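Local coordinates for protein 4-oxalocrotonate tautomerase (Thermus thermophilus, PDB 3ABF) that belongs to the tautomerase family of the MIF clan, small beta-alpha-beta proteins, here assembled from six copies of the chain, at residues L4-L9 with V39-Y44. Numbering follows the deposited sequence.
Sequences LKVTLL and VRVILY. With SO4 (sulfate ion), chain G; SO4 (sulfate ion), chain I.
Y44 swings its ring carbon CG opposite the backbone N (chi1 173°), and T7 turns OG1 back beside its own N (chi1 -60°), which sets the hydroxyl near the ring plane at the edge of Y44, OG1 lying 3.4 Å from CD1. The two side chains run alongside each other in the same direction. Five backbone hydrogen bonds join the strands in parallel, pairing L4 with V41 through T7 with Y44. V6 N donates to I42 O at 2.8 Å, whereas L8 N reaches Y44 O at 3.2 Å, the longest of the five. Strands 2-9 and 39-46, linked through helix 14-31, make the beta-alpha-beta unit of the tautomerase fold; V6, V41 and L43 face that helix, with L43 CD2 lying 3.8 Å from V6 CB. Antiparallel ladders with two other subunits continue the sheet beyond both strands. On the face that K5 shares with T7 and Y44, the K5 chain bends at chi3 (80°), and NZ donates to O4 of the chain I sulfate (2.7 Å) and to O1 and O3 of the chain G sulfate. K5 residues of other subunits also bind these anions, which probably offset the positive charge that the lysines bring together.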
loop_
_atom_site.group_PDB
_atom_site.type_symbol
_atom_site.label_atom_id
_atom_site.label_comp_id
_atom_site.label_asym_id
_atom_site.label_seq_id
_atom_site.Cartn_x
_atom_site.Cartn_y
_atom_site.Cartn_z
ATOM N N LEU A 4 -6.828 7.409 6.208
ATOM C CA LEU A 4 -7.682 7.244 5.052
ATOM C C LEU A 4 -6.832 7.573 3.832
ATOM O O LEU A 4 -6.381 8.710 3.683
ATOM C CB LEU A 4 -8.860 8.216 5.115
ATOM C CG LEU A 4 -9.670 8.213 6.418
ATOM C CD1 LEU A 4 -10.748 9.283 6.348
ATOM C CD2 LEU A 4 -10.284 6.849 6.637
ATOM N N LYS A 5 -6.602 6.585 2.973
ATOM C CA LYS A 5 -5.820 6.818 1.768
ATOM C C LYS A 5 -6.799 6.835 0.618
ATOM O O LYS A 5 -7.568 5.893 0.438
ATOM C CB LYS A 5 -4.768 5.715 1.537
ATOM C CG LYS A 5 -3.852 6.076 0.384
ATOM C CD LYS A 5 -2.641 5.160 0.229
ATOM C CE LYS A 5 -3.013 3.878 -0.473
ATOM N NZ LYS A 5 -1.790 3.147 -0.918
ATOM N N VAL A 6 -6.797 7.921 -0.143
ATOM C CA VAL A 6 -7.698 8.048 -1.277
ATOM C C VAL A 6 -6.908 7.917 -2.565
ATOM O O VAL A 6 -5.997 8.701 -2.817
ATOM C CB VAL A 6 -8.389 9.433 -1.299
ATOM C CG1 VAL A 6 -9.423 9.490 -2.431
ATOM C CG2 VAL A 6 -9.024 9.726 0.068
ATOM N N THR A 7 -7.242 6.925 -3.378
ATOM C CA THR A 7 -6.551 6.764 -4.646
ATOM C C THR A 7 -7.472 7.343 -5.708
ATOM O O THR A 7 -8.618 6.923 -5.837
ATOM C CB THR A 7 -6.245 5.288 -4.929
ATOM O OG1 THR A 7 -5.413 4.775 -3.882
ATOM C CG2 THR A 7 -5.511 5.133 -6.250
ATOM N N LEU A 8 -6.974 8.343 -6.436
ATOM C CA LEU A 8 -7.753 8.997 -7.484
ATOM C C LEU A 8 -6.823 9.602 -8.524
ATOM O O LEU A 8 -5.633 9.763 -8.276
ATOM C CB LEU A 8 -8.626 10.109 -6.889
ATOM C CG LEU A 8 -7.921 11.366 -6.359
ATOM C CD1 LEU A 8 -8.971 12.353 -5.890
ATOM C CD2 LEU A 8 -6.970 11.029 -5.213
ATOM N N LEU A 9 -7.367 9.942 -9.688
ATOM C CA LEU A 9 -6.560 10.527 -10.747
ATOM C C LEU A 9 -6.132 11.921 -10.348
ATOM O O LEU A 9 -6.904 12.661 -9.728
ATOM C CB LEU A 9 -7.346 10.582 -12.059
ATOM C CG LEU A 9 -7.585 9.252 -12.784
ATOM C CD1 LEU A 9 -8.532 9.482 -13.954
ATOM C CD2 LEU A 9 -6.257 8.675 -13.280
ATOM N N VAL A 39 -7.051 11.699 12.747
ATOM C CA VAL A 39 -7.574 11.247 11.468
ATOM C C VAL A 39 -6.642 11.846 10.414
ATOM O O VAL A 39 -6.563 13.071 10.262
ATOM C CB VAL A 39 -9.015 11.737 11.246
ATOM C CG1 VAL A 39 -9.488 11.360 9.856
ATOM C CG2 VAL A 39 -9.933 11.125 12.296
ATOM N N ARG A 40 -5.914 10.981 9.714
ATOM C CA ARG A 40 -4.976 11.426 8.688
ATOM C C ARG A 40 -5.521 11.041 7.328
ATOM O O ARG A 40 -6.045 9.945 7.146
ATOM C CB ARG A 40 -3.608 10.759 8.869
ATOM C CG ARG A 40 -3.031 10.828 10.282
ATOM C CD ARG A 40 -2.723 12.242 10.716
ATOM N NE ARG A 40 -1.614 12.816 9.960
ATOM C CZ ARG A 40 -0.570 13.430 10.512
ATOM N NH1 ARG A 40 -0.487 13.549 11.832
ATOM N NH2 ARG A 40 0.390 13.932 9.748
ATOM N N VAL A 41 -5.406 11.947 6.368
ATOM C CA VAL A 41 -5.863 11.649 5.026
ATOM C C VAL A 41 -4.694 11.826 4.075
ATOM O O VAL A 41 -3.953 12.810 4.145
ATOM C CB VAL A 41 -7.017 12.564 4.584
ATOM C CG1 VAL A 41 -7.450 12.188 3.169
ATOM C CG2 VAL A 41 -8.203 12.403 5.541
ATOM N N ILE A 42 -4.516 10.848 3.201
ATOM C CA ILE A 42 -3.448 10.912 2.221
ATOM C C ILE A 42 -4.101 10.798 0.860
ATOM O O ILE A 42 -4.924 9.896 0.624
ATOM C CB ILE A 42 -2.446 9.746 2.390
ATOM C CG1 ILE A 42 -1.714 9.874 3.726
ATOM C CG2 ILE A 42 -1.447 9.752 1.223
ATOM C CD1 ILE A 42 -0.790 8.692 4.041
ATOM N N LEU A 43 -3.746 11.714 -0.032
ATOM C CA LEU A 43 -4.284 11.676 -1.369
ATOM C C LEU A 43 -3.204 11.078 -2.249
ATOM O O LEU A 43 -2.147 11.680 -2.468
ATOM C CB LEU A 43 -4.664 13.087 -1.851
ATOM C CG LEU A 43 -5.696 13.821 -0.980
ATOM C CD1 LEU A 43 -6.082 15.146 -1.624
ATOM C CD2 LEU A 43 -6.939 12.960 -0.826
ATOM N N TYR A 44 -3.458 9.862 -2.702
ATOM C CA TYR A 44 -2.536 9.159 -3.584
ATOM C C TYR A 44 -3.061 9.431 -4.988
ATOM O O TYR A 44 -3.947 8.740 -5.462
ATOM C CB TYR A 44 -2.579 7.663 -3.298
ATOM C CG TYR A 44 -1.782 6.823 -4.271
ATOM C CD1 TYR A 44 -2.145 5.499 -4.529
ATOM C CD2 TYR A 44 -0.692 7.351 -4.960
ATOM C CE1 TYR A 44 -1.451 4.729 -5.449
ATOM C CE2 TYR A 44 0.011 6.577 -5.897
ATOM C CZ TYR A 44 -0.378 5.272 -6.132
ATOM O OH TYR A 44 0.290 4.494 -7.057
HETATM S S SO4 G . -2.752 -0.128 -1.907
HETATM O O1 SO4 G . -1.572 0.655 -2.308
HETATM O O2 SO4 G . -2.345 -1.445 -1.391
HETATM O O3 SO4 G . -3.473 0.608 -0.855
HETATM O O4 SO4 G . -3.636 -0.303 -3.071
HETATM S S SO4 I . -0.056 2.234 2.358
HETATM O O1 SO4 I . 1.075 2.578 3.221
HETATM O O2 SO4 I . 0.101 0.855 1.876
HETATM O O3 SO4 I . -1.313 2.337 3.109
HETATM O O4 SO4 I . -0.083 3.169 1.219
#